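Local coordinates for glycerol kinase, putative (Plasmodium falciparum, PDB 2W40), which probably phosphorylates glycerol at the expense of ATP, giving sn-glycerol 3-phosphate, as a kinase of the FGGY family, at residues Cys266-Gly271 with Gly415-Asn420; Ile311-Ser316 with Arg382-Gly387; Pro422-Asn427 with Thr433-Ser438. All coordinates share one frame; numbering follows the deposited sequence.

All three contacts belong to the C-terminal FGGY domain. Contacts 1 and 2, centres about 11 Å apart, hold Thr-270, Gly-416 and Gly-315, seen to bind ADP in this protein, though no nucleotide is bound to this chain. The side chains of Tyr-268 and Ala-314 lie about 11 and 10 Å from the bound glycerol. The two contacts join where Gly-269 O takes a probable hydrogen bond from Gly-315 N at 2.9 Å. Contact 3 adjoins contact 1, centres about 10 Å apart, and its strand belongs to the same sheet; Tyr-268 OH and Asn-427 OD1, 2.8 Å apart, tie the two. Contacts 2 and 3 meet through packing, with Leu-385 O 3.4 Å from Phe-423 CE1.

Contact 1. Residues Cys266-Gly271 with Gly415-Asn420; sequences CTYGTG and GGMTKN
Tyr-268, the last residue of strand 264-268, meets the 415-420 turn with both its backbone and its side chain. Its carbonyl O lies 3.3 Å from Gly-415 CA in a CA-H...O contact, and the backbone of Gly-415 (phi 126°) is in a region that calls for glycine. Two waters link the carbonyl to the turn: one donates to Tyr-268 O at 2.7 Å and accepts from Met-417 N, while the other bridges more loosely to Gly-416 N. The tyrosine CB packs on Met-417 CB, 4.0 Å away. With CG beside the backbone N (chi1 -64°), the ring brings CD2 to 3.6 Å from Thr-418 CG2, meeting that methyl at a slant. Thr-418 is fixed from its other branch: OG1 donates to Gly-415 O at 2.7 Å, in the carbonyl plane, and the oxygen also accepts a hydrogen bond from Thr-418 N. Beyond Tyr-268 the chain turns away through Gly-269 to Thr-270, whose OG1 is hydrogen-bonded to Gln-14 OE1. Thr-270 and Gly-416 both bind ADP, consistent with the phosphate and adenosine motifs of the actin-like ATPase fold. Strand 411-414 runs parallel beside strand 264-268, and Cys-413 touches both Tyr-268 and Thr-418. Helix 377-403 adds Leu-392 against Tyr-268 and Ile-388 against Met-417, while Met-424 of helix 421-431 packs on Tyr-268 and Thr-418.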
ATOM      1  N   CYS C 266      23.635   7.745  14.969  1.00  9.76           N
ATOM      2  CA  CYS C 266      22.325   7.302  14.523  1.00  8.74           C
ATOM      3  C   CYS C 266      22.326   5.790  14.389  1.00  9.89           C
ATOM      4  O   CYS C 266      23.175   5.232  13.701  1.00 11.70           O
ATOM      5  CB  CYS C 266      21.969   7.984  13.237  1.00 11.38           C
ATOM      6  SG  CYS C 266      20.302   7.601  12.712  1.00 15.01           S
ATOM      7  N   THR C 267      21.415   5.114  15.112  1.00  8.69           N
ATOM      8  CA  THR C 267      21.232   3.708  15.055  1.00  9.24           C
ATOM      9  C   THR C 267      20.004   3.370  14.235  1.00 10.57           C
ATOM     10  O   THR C 267      18.930   3.931  14.480  1.00 13.03           O
ATOM     11  CB  THR C 267      21.091   3.097  16.507  1.00 10.86           C
ATOM     12  OG1 THR C 267      22.271   3.400  17.332  1.00 13.43           O
ATOM     13  CG2 THR C 267      20.890   1.603  16.449  1.00 13.10           C
ATOM     14  N   TYR C 268      20.179   2.421  13.305  1.00  9.99           N
ATOM     15  CA  TYR C 268      19.155   1.910  12.466  1.00  8.86           C
ATOM     16  C   TYR C 268      18.825   0.499  12.966  1.00 11.52           C
ATOM     17  O   TYR C 268      19.636  -0.445  12.894  1.00 12.07           O
ATOM     18  CB  TYR C 268      19.607   1.821  10.984  1.00 11.08           C
ATOM     19  CG  TYR C 268      19.906   3.172  10.355  1.00  9.15           C
ATOM     20  CD1 TYR C 268      19.050   3.755   9.473  1.00 10.79           C
ATOM     21  CD2 TYR C 268      21.112   3.800  10.525  1.00 12.68           C
ATOM     22  CE1 TYR C 268      19.316   4.937   8.875  1.00 11.82           C
ATOM     23  CE2 TYR C 268      21.367   5.078   9.908  1.00 12.83           C
ATOM     24  CZ  TYR C 268      20.505   5.599   9.075  1.00 12.41           C
ATOM     25  OH  TYR C 268      20.854   6.814   8.449  1.00 14.07           O
ATOM     26  N   GLY C 269      17.611   0.343  13.428  1.00 10.22           N
ATOM     27  CA  GLY C 269      17.118  -0.893  13.979  1.00 10.51           C
ATOM     28  C   GLY C 269      15.599  -1.014  13.744  1.00 10.17           C
ATOM     29  O   GLY C 269      15.093  -0.563  12.737  1.00 10.72           O
ATOM     30  N   THR C 270      14.890  -1.610  14.709  1.00  9.05           N
ATOM     31  CA  THR C 270      13.413  -1.566  14.677  1.00  8.60           C
ATOM     32  C   THR C 270      12.883  -0.157  14.454  1.00  8.72           C
ATOM     33  O   THR C 270      11.966   0.043  13.615  1.00  9.53           O
ATOM     34  CB  THR C 270      12.888  -2.156  15.994  1.00  6.83           C
ATOM     35  OG1 THR C 270      13.348  -3.517  16.180  1.00 10.18           O
ATOM     36  CG2 THR C 270      11.417  -2.169  16.085  1.00  9.13           C
ATOM     37  N   GLY C 271      13.411   0.799  15.175  1.00  6.96           N
ATOM     38  CA  GLY C 271      13.279   2.239  14.845  1.00  8.44           C
ATOM     39  C   GLY C 271      14.628   2.811  14.462  1.00  7.57           C
ATOM     40  O   GLY C 271      15.624   2.109  14.441  1.00  9.02           O
ATOM     41  N   GLY C 415      24.088  -0.276  12.681  1.00 15.74           N
ATOM     42  CA  GLY C 415      22.890  -1.133  12.503  1.00 14.97           C
ATOM     43  C   GLY C 415      22.913  -1.980  11.272  1.00 16.28           C
ATOM     44  O   GLY C 415      23.589  -1.739  10.309  1.00 16.24           O
ATOM     45  N   GLY C 416      22.084  -3.003  11.261  1.00 18.13           N
ATOM     46  CA  GLY C 416      22.012  -3.800  10.065  1.00 18.44           C
ATOM     47  C   GLY C 416      21.889  -3.125   8.727  1.00 18.12           C
ATOM     48  O   GLY C 416      22.584  -3.467   7.779  1.00 19.60           O
ATOM     49  N   MET C 417      21.006  -2.133   8.650  1.00 19.83           N
ATOM     50  CA  MET C 417      20.763  -1.454   7.451  1.00 20.48           C
ATOM     51  C   MET C 417      21.942  -0.632   6.937  1.00 18.91           C
ATOM     52  O   MET C 417      21.983  -0.289   5.786  1.00 17.32           O
ATOM     53  CB  MET C 417      19.592  -0.483   7.726  1.00 23.29           C
ATOM     54  CG  MET C 417      18.202  -1.111   7.843  1.00 27.90           C
ATOM     55  SD  MET C 417      16.901   0.202   7.990  1.00 30.52           S
ATOM     56  CE  MET C 417      15.499  -0.952   8.143  1.00 31.74           C
ATOM     57  N   THR C 418      22.945  -0.375   7.808  1.00 17.34           N
ATOM     58  CA  THR C 418      24.096   0.429   7.405  1.00 16.47           C
ATOM     59  C   THR C 418      25.026  -0.353   6.472  1.00 15.49           C
ATOM     60  O   THR C 418      25.944   0.214   5.871  1.00 15.88           O
ATOM     61  CB  THR C 418      24.852   0.975   8.672  1.00 15.05           C
ATOM     62  OG1 THR C 418      25.493  -0.140   9.281  1.00 15.32           O
ATOM     63  CG2 THR C 418      23.920   1.705   9.665  1.00 17.42           C
ATOM     64  N   LYS C 419      24.783  -1.647   6.318  1.00 15.81           N
ATOM     65  CA  LYS C 419      25.517  -2.438   5.285  1.00 19.08           C
ATOM     66  C   LYS C 419      24.980  -2.328   3.844  1.00 19.14           C
ATOM     67  O   LYS C 419      25.629  -2.788   2.907  1.00 20.47           O
ATOM     68  CB  LYS C 419      25.527  -3.904   5.740  1.00 22.64           C
ATOM     69  CG  LYS C 419      26.126  -4.048   7.148  1.00 26.94           C
ATOM     70  CD  LYS C 419      27.499  -3.345   7.259  1.00 31.86           C
ATOM     71  CE  LYS C 419      27.931  -3.016   8.704  1.00 29.87           C
ATOM     72  NZ  LYS C 419      27.789  -1.615   9.048  1.00 28.84           N
ATOM     73  N   ASN C 420      23.773  -1.724   3.698  1.00 19.26           N
ATOM     74  CA  ASN C 420      23.044  -1.565   2.449  1.00 17.55           C
ATOM     75  C   ASN C 420      23.579  -0.259   1.915  1.00 16.11           C
ATOM     76  O   ASN C 420      23.169   0.845   2.319  1.00 15.48           O
ATOM     77  CB  ASN C 420      21.554  -1.580   2.786  1.00 17.83           C
ATOM     78  CG  ASN C 420      20.654  -1.308   1.633  1.00 20.44           C
ATOM     79  OD1 ASN C 420      21.051  -0.754   0.594  1.00 15.83           O
ATOM     80  ND2 ASN C 420      19.348  -1.707   1.834  1.00 21.15           N
TER
HETATM   81  O   HOH W   1      19.203  -2.135  10.803  1.00 21.95           O
HETATM   82  O   HOH W   2      20.606  -3.473  13.564  1.00 40.57           O

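Contact 2. Residues Ile311-Ser316 with Arg382-Gly387; sequences IGTAGS and RALLEG. With EDO (1,2-ethanediol), chain B; EDO (1,2-ethanediol), chain D.
Leu-384 alone reaches from helix 377-403 to the 311-316 turn, dividing its two methyls between neighbouring residues. CD1 comes to 4.3 Å from Thr-313 CG2, and CD2 to 4.1 Å from Ala-314 O. Carrying CG opposite the backbone N (chi1 -180°) sends the Leu-384 methyls towards the turn. The closest alpha carbons, Ala-314 CA and Leu-385 CA, are 7.4 Å apart. This is the packed part, and it is thin: 87 Å² is buried in all, by van der Waals contact without a hydrogen bond across. The turn it touches leads from strand 304-311 into helix 315-323 and presents Gly-315, an ADP-binding residue, at the helix start, as part of the nucleotide site of the actin-like ATPase fold. Phe-373 of the second subunit also packs on Thr-313 and Ser-316. Away from the leucine both segments meet small molecules, probably from the crystallisation liquor: one ethanediol donates to Ser-316 O at 2.9 Å, and another donates to Glu-386 OE1 at 2.6 Å. With the second oxygen of that carboxylate Arg-382 makes a side-on salt bridge, NE at 2.8 Å and NH2 at 2.9 Å both donating to Glu-386 OE2, which lies in the plane of the guanidinium group.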
ATOM      1  N   ILE C 311      12.473   7.799  15.534  1.00  8.52           N
ATOM      2  CA  ILE C 311      11.657   7.390  14.381  1.00  9.11           C
ATOM      3  C   ILE C 311      11.124   5.976  14.682  1.00  8.15           C
ATOM      4  O   ILE C 311      11.933   5.024  14.925  1.00 10.52           O
ATOM      5  CB  ILE C 311      12.451   7.331  13.054  1.00  9.34           C
ATOM      6  CG1 ILE C 311      12.934   8.752  12.684  1.00 11.70           C
ATOM      7  CG2 ILE C 311      11.666   6.675  11.944  1.00  8.21           C
ATOM      8  CD1 ILE C 311      13.866   8.797  11.504  1.00 11.48           C
ATOM      9  N   GLY C 312       9.811   5.820  14.608  1.00  9.17           N
ATOM     10  CA  GLY C 312       9.256   4.575  15.041  1.00 10.17           C
ATOM     11  C   GLY C 312       9.216   3.496  13.968  1.00 11.28           C
ATOM     12  O   GLY C 312       9.377   2.317  14.251  1.00 10.80           O
ATOM     13  N   THR C 313       8.954   3.895  12.712  1.00 12.19           N
ATOM     14  CA  THR C 313       8.862   2.892  11.631  1.00 12.27           C
ATOM     15  C   THR C 313      10.175   2.833  10.866  1.00 13.41           C
ATOM     16  O   THR C 313      10.478   3.793  10.144  1.00 14.66           O
ATOM     17  CB  THR C 313       7.711   3.169  10.644  1.00 11.83           C
ATOM     18  OG1 THR C 313       6.484   3.194  11.372  1.00 13.69           O
ATOM     19  CG2 THR C 313       7.697   2.060   9.527  1.00 13.60           C
ATOM     20  N   ALA C 314      10.947   1.739  11.022  1.00 12.60           N
ATOM     21  CA  ALA C 314      12.201   1.488  10.255  1.00 13.18           C
ATOM     22  C   ALA C 314      12.244  -0.007  10.009  1.00 13.02           C
ATOM     23  O   ALA C 314      11.463  -0.479   9.157  1.00 12.74           O
ATOM     24  CB  ALA C 314      13.443   2.011  11.034  1.00 12.52           C
ATOM     25  N   GLY C 315      13.019  -0.775  10.778  1.00 10.99           N
ATOM     26  CA  GLY C 315      12.949  -2.212  10.811  1.00 11.09           C
ATOM     27  C   GLY C 315      11.550  -2.762  11.090  1.00  9.10           C
ATOM     28  O   GLY C 315      11.119  -3.787  10.567  1.00 12.64           O
ATOM     29  N   SER C 316      10.813  -2.022  11.940  1.00  7.87           N
ATOM     30  CA  SER C 316       9.409  -2.399  12.236  1.00  8.61           C
ATOM     31  C   SER C 316       8.589  -2.352  10.931  1.00  8.78           C
ATOM     32  O   SER C 316       7.680  -3.162  10.763  1.00 11.67           O
ATOM     33  CB  SER C 316       8.868  -1.458  13.261  1.00  9.07           C
ATOM     34  OG  SER C 316       8.966  -0.097  12.855  1.00  9.10           O
ATOM     35  N   ARG C 382      11.127   0.134  -1.554  1.00  9.92           N
ATOM     36  CA  ARG C 382      12.069   1.262  -1.679  1.00  8.07           C
ATOM     37  C   ARG C 382      11.501   2.524  -1.082  1.00  7.75           C
ATOM     38  O   ARG C 382      12.208   3.250  -0.426  1.00  7.35           O
ATOM     39  CB  ARG C 382      12.500   1.458  -3.156  1.00  9.34           C
ATOM     40  CG  ARG C 382      13.459   2.581  -3.300  1.00 10.33           C
ATOM     41  CD  ARG C 382      13.964   2.833  -4.696  1.00 11.78           C
ATOM     42  NE  ARG C 382      14.712   4.052  -4.556  1.00 16.21           N
ATOM     43  CZ  ARG C 382      16.023   4.203  -4.578  1.00 13.41           C
ATOM     44  NH1 ARG C 382      16.839   3.223  -4.988  1.00 14.56           N
ATOM     45  NH2 ARG C 382      16.503   5.381  -4.256  1.00 15.19           N
ATOM     46  N   ALA C 383      10.199   2.748  -1.277  1.00  6.34           N
ATOM     47  CA  ALA C 383       9.594   4.026  -0.858  1.00  6.48           C
ATOM     48  C   ALA C 383       9.619   4.030   0.712  1.00  6.69           C
ATOM     49  O   ALA C 383       9.810   5.038   1.368  1.00  8.53           O
ATOM     50  CB  ALA C 383       8.082   4.160  -1.418  1.00  8.16           C
ATOM     51  N   LEU C 384       9.340   2.853   1.299  1.00  7.25           N
ATOM     52  CA  LEU C 384       9.322   2.765   2.807  1.00  7.79           C
ATOM     53  C   LEU C 384      10.767   3.157   3.319  1.00  7.79           C
ATOM     54  O   LEU C 384      10.919   3.991   4.220  1.00  8.66           O
ATOM     55  CB  LEU C 384       8.885   1.434   3.357  1.00  8.38           C
ATOM     56  CG  LEU C 384       8.871   1.360   4.870  1.00 10.45           C
ATOM     57  CD1 LEU C 384       7.656   0.643   5.467  1.00 12.80           C
ATOM     58  CD2 LEU C 384      10.198   0.797   5.424  1.00 11.46           C
ATOM     59  N   LEU C 385      11.775   2.618   2.622  1.00  8.70           N
ATOM     60  CA  LEU C 385      13.183   2.839   2.999  1.00  8.84           C
ATOM     61  C   LEU C 385      13.547   4.289   2.801  1.00  7.26           C
ATOM     62  O   LEU C 385      14.120   4.953   3.678  1.00  7.88           O
ATOM     63  CB  LEU C 385      14.045   1.912   2.166  1.00 10.06           C
ATOM     64  CG  LEU C 385      13.910   0.435   2.566  1.00 11.73           C
ATOM     65  CD1 LEU C 385      14.799  -0.388   1.585  1.00 13.81           C
ATOM     66  CD2 LEU C 385      14.255   0.155   4.021  1.00 13.64           C
ATOM     67  N   GLU C 386      13.088   4.862   1.688  1.00  7.87           N
ATOM     68  CA  GLU C 386      13.269   6.279   1.465  1.00  7.97           C
ATOM     69  C   GLU C 386      12.637   7.100   2.553  1.00  7.53           C
ATOM     70  O   GLU C 386      13.209   8.114   2.970  1.00  8.73           O
ATOM     71  CB  GLU C 386      12.808   6.701   0.090  1.00  8.43           C
ATOM     72  CG  GLU C 386      13.577   6.118  -1.126  1.00 10.36           C
ATOM     73  CD  GLU C 386      13.268   6.860  -2.441  1.00 11.56           C
ATOM     74  OE1 GLU C 386      12.335   7.747  -2.488  1.00 12.84           O
ATOM     75  OE2 GLU C 386      13.959   6.541  -3.474  1.00 11.72           O
ATOM     76  N   GLY C 387      11.430   6.734   2.939  1.00  8.21           N
ATOM     77  CA  GLY C 387      10.752   7.429   4.064  1.00  8.47           C
ATOM     78  C   GLY C 387      11.527   7.474   5.387  1.00  8.92           C
ATOM     79  O   GLY C 387      11.385   8.396   6.161  1.00 11.25           O
TER
HETATM   80  C1  EDO B1515      11.188  10.648  -3.638  1.00 25.07           C
HETATM   81  O1  EDO B1515      12.531  10.111  -3.558  1.00 19.68           O
HETATM   82  C2  EDO B1515      10.393   9.860  -4.701  1.00 26.91           C
HETATM   83  O2  EDO B1515      10.973  10.036  -6.032  1.00 32.51           O
HETATM   84  C1  EDO D1503       5.554  -4.593  13.556  1.00 21.77           C
HETATM   85  O1  EDO D1503       5.694  -4.765  12.143  1.00 24.13           O
HETATM   86  C2  EDO D1503       5.651  -5.942  14.099  1.00 24.15           C
HETATM   87  O2  EDO D1503       7.025  -6.325  13.821  1.00 25.70           O

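Contact 3. Residues Pro422-Asn427 with Thr433-Ser438; sequences PFMQFN and TKIEVS
Ile-435 and Met-424 bury the most surface here, 59 and 51 Å², and they meet at about a right angle. Met-424 leaves helix 421-431 towards the strand, and its chain then bends twice (chi2 -41°, chi3 -74°), which brings the terminal CE against Ile-435. CE lies 3.7 Å from Ile-435 CG2 and 4.0 Å from Ile-435 CD1, so the methionine methyl sits against both branches of the isoleucine. Val-437, two residues further along the strand, adds a lighter touch, its CG2 being 4.4 Å from Met-424 CE.

The longer branch of Ile-435 also reaches the next turn of the helix: CD1 packs at 4.0 Å from Asn-427 CB. Asn-427 thus gives its aliphatic part to the strand and turns its amide elsewhere. ND2 donates to Phe-423 O at 2.9 Å, nearly straight at 167°, although it approaches from above the carbonyl plane. That oxygen is gripped twice, because Asn-427 N bonds it in the normal helical way. The same ND2 lies over the centre of one face of the Phe-423 ring, 3.2 Å above its plane, while OD1 is taken by Tyr-268 OH. The buried amide is therefore held at both ends.

Around this pair, Cys-413 of strand 411-414 and Phe-476 of strand 472-476 both pack on Met-424. Helix 422-427 and strand 435-438 run roughly antiparallel, their short axes approaching to 10.1 Å, as expected for the helix-to-second-strand packing of a beta-alpha-beta crossover, here strand 411-414, helix 421-431 and strand 435-438.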
ATOM      1  N   PRO C 422      23.304   1.285  -1.199  1.00 15.31           N
ATOM      2  CA  PRO C 422      22.374   2.280  -1.771  1.00 14.83           C
ATOM      3  C   PRO C 422      21.478   2.961  -0.759  1.00 12.68           C
ATOM      4  O   PRO C 422      21.204   4.130  -0.880  1.00 11.29           O
ATOM      5  CB  PRO C 422      21.546   1.513  -2.787  1.00 15.26           C
ATOM      6  CG  PRO C 422      21.821   0.099  -2.516  1.00 16.95           C
ATOM      7  CD  PRO C 422      23.154  -0.056  -1.828  1.00 16.13           C
ATOM      8  N   PHE C 423      21.096   2.247   0.262  1.00 11.13           N
ATOM      9  CA  PHE C 423      20.334   2.913   1.342  1.00 11.32           C
ATOM     10  C   PHE C 423      21.134   3.975   2.058  1.00 11.36           C
ATOM     11  O   PHE C 423      20.677   5.159   2.197  1.00 11.00           O
ATOM     12  CB  PHE C 423      19.881   1.832   2.360  1.00 11.53           C
ATOM     13  CG  PHE C 423      19.101   2.373   3.514  1.00  9.93           C
ATOM     14  CD1 PHE C 423      17.881   3.003   3.353  1.00 11.74           C
ATOM     15  CD2 PHE C 423      19.628   2.308   4.800  1.00 11.58           C
ATOM     16  CE1 PHE C 423      17.129   3.522   4.474  1.00 10.36           C
ATOM     17  CE2 PHE C 423      18.901   2.842   5.872  1.00 10.71           C
ATOM     18  CZ  PHE C 423      17.637   3.405   5.718  1.00 13.22           C
ATOM     19  N   MET C 424      22.362   3.639   2.483  1.00 11.35           N
ATOM     20  CA  MET C 424      23.192   4.623   3.181  1.00 10.46           C
ATOM     21  C   MET C 424      23.532   5.805   2.262  1.00  9.50           C
ATOM     22  O   MET C 424      23.594   6.974   2.696  1.00 10.53           O
ATOM     23  CB  MET C 424      24.422   3.916   3.712  1.00 12.04           C
ATOM     24  CG  MET C 424      24.168   2.963   4.878  1.00 12.42           C
ATOM     25  SD  MET C 424      22.937   3.669   6.154  1.00 17.75           S
ATOM     26  CE  MET C 424      24.041   4.782   6.797  1.00 14.22           C
ATOM     27  N   GLN C 425      23.734   5.541   0.959  1.00  9.08           N
ATOM     28  CA  GLN C 425      24.023   6.629   0.021  1.00  9.65           C
ATOM     29  C   GLN C 425      22.809   7.592  -0.076  1.00 11.30           C
ATOM     30  O   GLN C 425      22.965   8.783  -0.048  1.00 11.13           O
ATOM     31  CB  GLN C 425      24.412   6.063  -1.332  1.00  9.94           C
ATOM     32  CG  GLN C 425      24.843   7.188  -2.282  1.00 10.58           C
ATOM     33  CD  GLN C 425      26.073   7.968  -1.795  1.00 12.51           C
ATOM     34  OE1 GLN C 425      27.143   7.386  -1.701  1.00 16.63           O
ATOM     35  NE2 GLN C 425      25.918   9.217  -1.542  1.00 13.93           N
ATOM     36  N   PHE C 426      21.616   7.001  -0.140  1.00  9.70           N
ATOM     37  CA  PHE C 426      20.371   7.808  -0.187  1.00  9.74           C
ATOM     38  C   PHE C 426      20.221   8.636   1.091  1.00 10.09           C
ATOM     39  O   PHE C 426      19.853   9.797   1.029  1.00 10.85           O
ATOM     40  CB  PHE C 426      19.159   6.924  -0.391  1.00  9.93           C
ATOM     41  CG  PHE C 426      17.925   7.677  -0.650  1.00 10.42           C
ATOM     42  CD1 PHE C 426      17.632   8.174  -1.897  1.00 11.08           C
ATOM     43  CD2 PHE C 426      17.008   7.964   0.352  1.00  9.96           C
ATOM     44  CE1 PHE C 426      16.505   8.866  -2.160  1.00 12.92           C
ATOM     45  CE2 PHE C 426      15.879   8.699   0.065  1.00 12.39           C
ATOM     46  CZ  PHE C 426      15.631   9.122  -1.182  1.00 12.44           C
ATOM     47  N   ASN C 427      20.507   8.024   2.242  1.00 10.48           N
ATOM     48  CA  ASN C 427      20.481   8.788   3.505  1.00  9.57           C
ATOM     49  C   ASN C 427      21.439   9.962   3.476  1.00  9.56           C
ATOM     50  O   ASN C 427      21.113  11.092   3.782  1.00 10.14           O
ATOM     51  CB  ASN C 427      20.820   7.870   4.727  1.00 10.47           C
ATOM     52  CG  ASN C 427      19.609   7.102   5.243  1.00 11.32           C
ATOM     53  OD1 ASN C 427      19.092   7.426   6.321  1.00 16.48           O
ATOM     54  ND2 ASN C 427      19.142   6.113   4.486  1.00 12.63           N
ATOM     55  N   THR C 433      24.838  14.989   4.756  1.00 15.09           N
ATOM     56  CA  THR C 433      25.745  14.829   5.880  1.00 15.17           C
ATOM     57  C   THR C 433      26.627  13.672   5.610  1.00 15.20           C
ATOM     58  O   THR C 433      26.150  12.631   5.099  1.00 17.11           O
ATOM     59  CB  THR C 433      24.988  14.583   7.245  1.00 14.75           C
ATOM     60  OG1 THR C 433      24.077  15.697   7.584  1.00 17.77           O
ATOM     61  CG2 THR C 433      25.960  14.389   8.467  1.00 16.09           C
ATOM     62  N   LYS C 434      27.930  13.849   5.905  1.00 14.45           N
ATOM     63  CA  LYS C 434      28.876  12.741   5.853  1.00 14.47           C
ATOM     64  C   LYS C 434      28.484  11.696   6.897  1.00 13.81           C
ATOM     65  O   LYS C 434      28.221  12.035   8.085  1.00 15.81           O
ATOM     66  CB  LYS C 434      30.387  13.194   6.129  1.00 14.89           C
ATOM     67  CG  LYS C 434      31.313  12.057   5.987  1.00 17.29           C
ATOM     68  CD  LYS C 434      32.840  12.364   5.843  1.00 22.48           C
ATOM     69  CE  LYS C 434      33.404  12.995   7.026  1.00 26.91           C
ATOM     70  NZ  LYS C 434      34.827  13.540   6.856  1.00 26.49           N
ATOM     71  N   ILE C 435      28.425  10.461   6.492  1.00 13.18           N
ATOM     72  CA  ILE C 435      28.064   9.317   7.359  1.00 13.10           C
ATOM     73  C   ILE C 435      29.298   8.362   7.475  1.00 13.87           C
ATOM     74  O   ILE C 435      29.876   7.996   6.462  1.00 15.64           O
ATOM     75  CB  ILE C 435      26.827   8.575   6.838  1.00 13.99           C
ATOM     76  CG1 ILE C 435      25.552   9.417   7.022  1.00 14.87           C
ATOM     77  CG2 ILE C 435      26.727   7.163   7.491  1.00 16.02           C
ATOM     78  CD1 ILE C 435      24.356   8.745   6.407  1.00 13.06           C
ATOM     79  N   GLU C 436      29.712   8.102   8.704  1.00 13.04           N
ATOM     80  CA  GLU C 436      30.739   7.071   9.003  1.00 13.05           C
ATOM     81  C   GLU C 436      30.096   5.903   9.665  1.00 13.04           C
ATOM     82  O   GLU C 436      29.443   6.094  10.755  1.00 13.70           O
ATOM     83  CB  GLU C 436      31.830   7.607   9.935  1.00 14.53           C
ATOM     84  N   VAL C 437      30.236   4.709   9.052  1.00 11.83           N
ATOM     85  CA  VAL C 437      29.658   3.509   9.535  1.00 14.11           C
ATOM     86  C   VAL C 437      30.608   2.796  10.489  1.00 15.33           C
ATOM     87  O   VAL C 437      31.771   2.551  10.138  1.00 14.70           O
ATOM     88  CB  VAL C 437      29.120   2.627   8.363  1.00 13.92           C
ATOM     89  CG1 VAL C 437      28.596   1.281   8.894  1.00 15.85           C
ATOM     90  CG2 VAL C 437      28.163   3.459   7.458  1.00 13.68           C
ATOM     91  N   SER C 438      30.122   2.402  11.658  1.00 17.18           N
ATOM     92  CA  SER C 438      30.909   1.671  12.582  1.00 19.03           C
ATOM     93  C   SER C 438      31.342   0.313  12.041  1.00 21.51           C
ATOM     94  O   SER C 438      30.603  -0.349  11.364  1.00 21.84           O
ATOM     95  CB  SER C 438      30.118   1.490  13.914  1.00 17.99           C
ATOM     96  OG  SER C 438      31.021   0.897  14.874  1.00 22.54           O
TER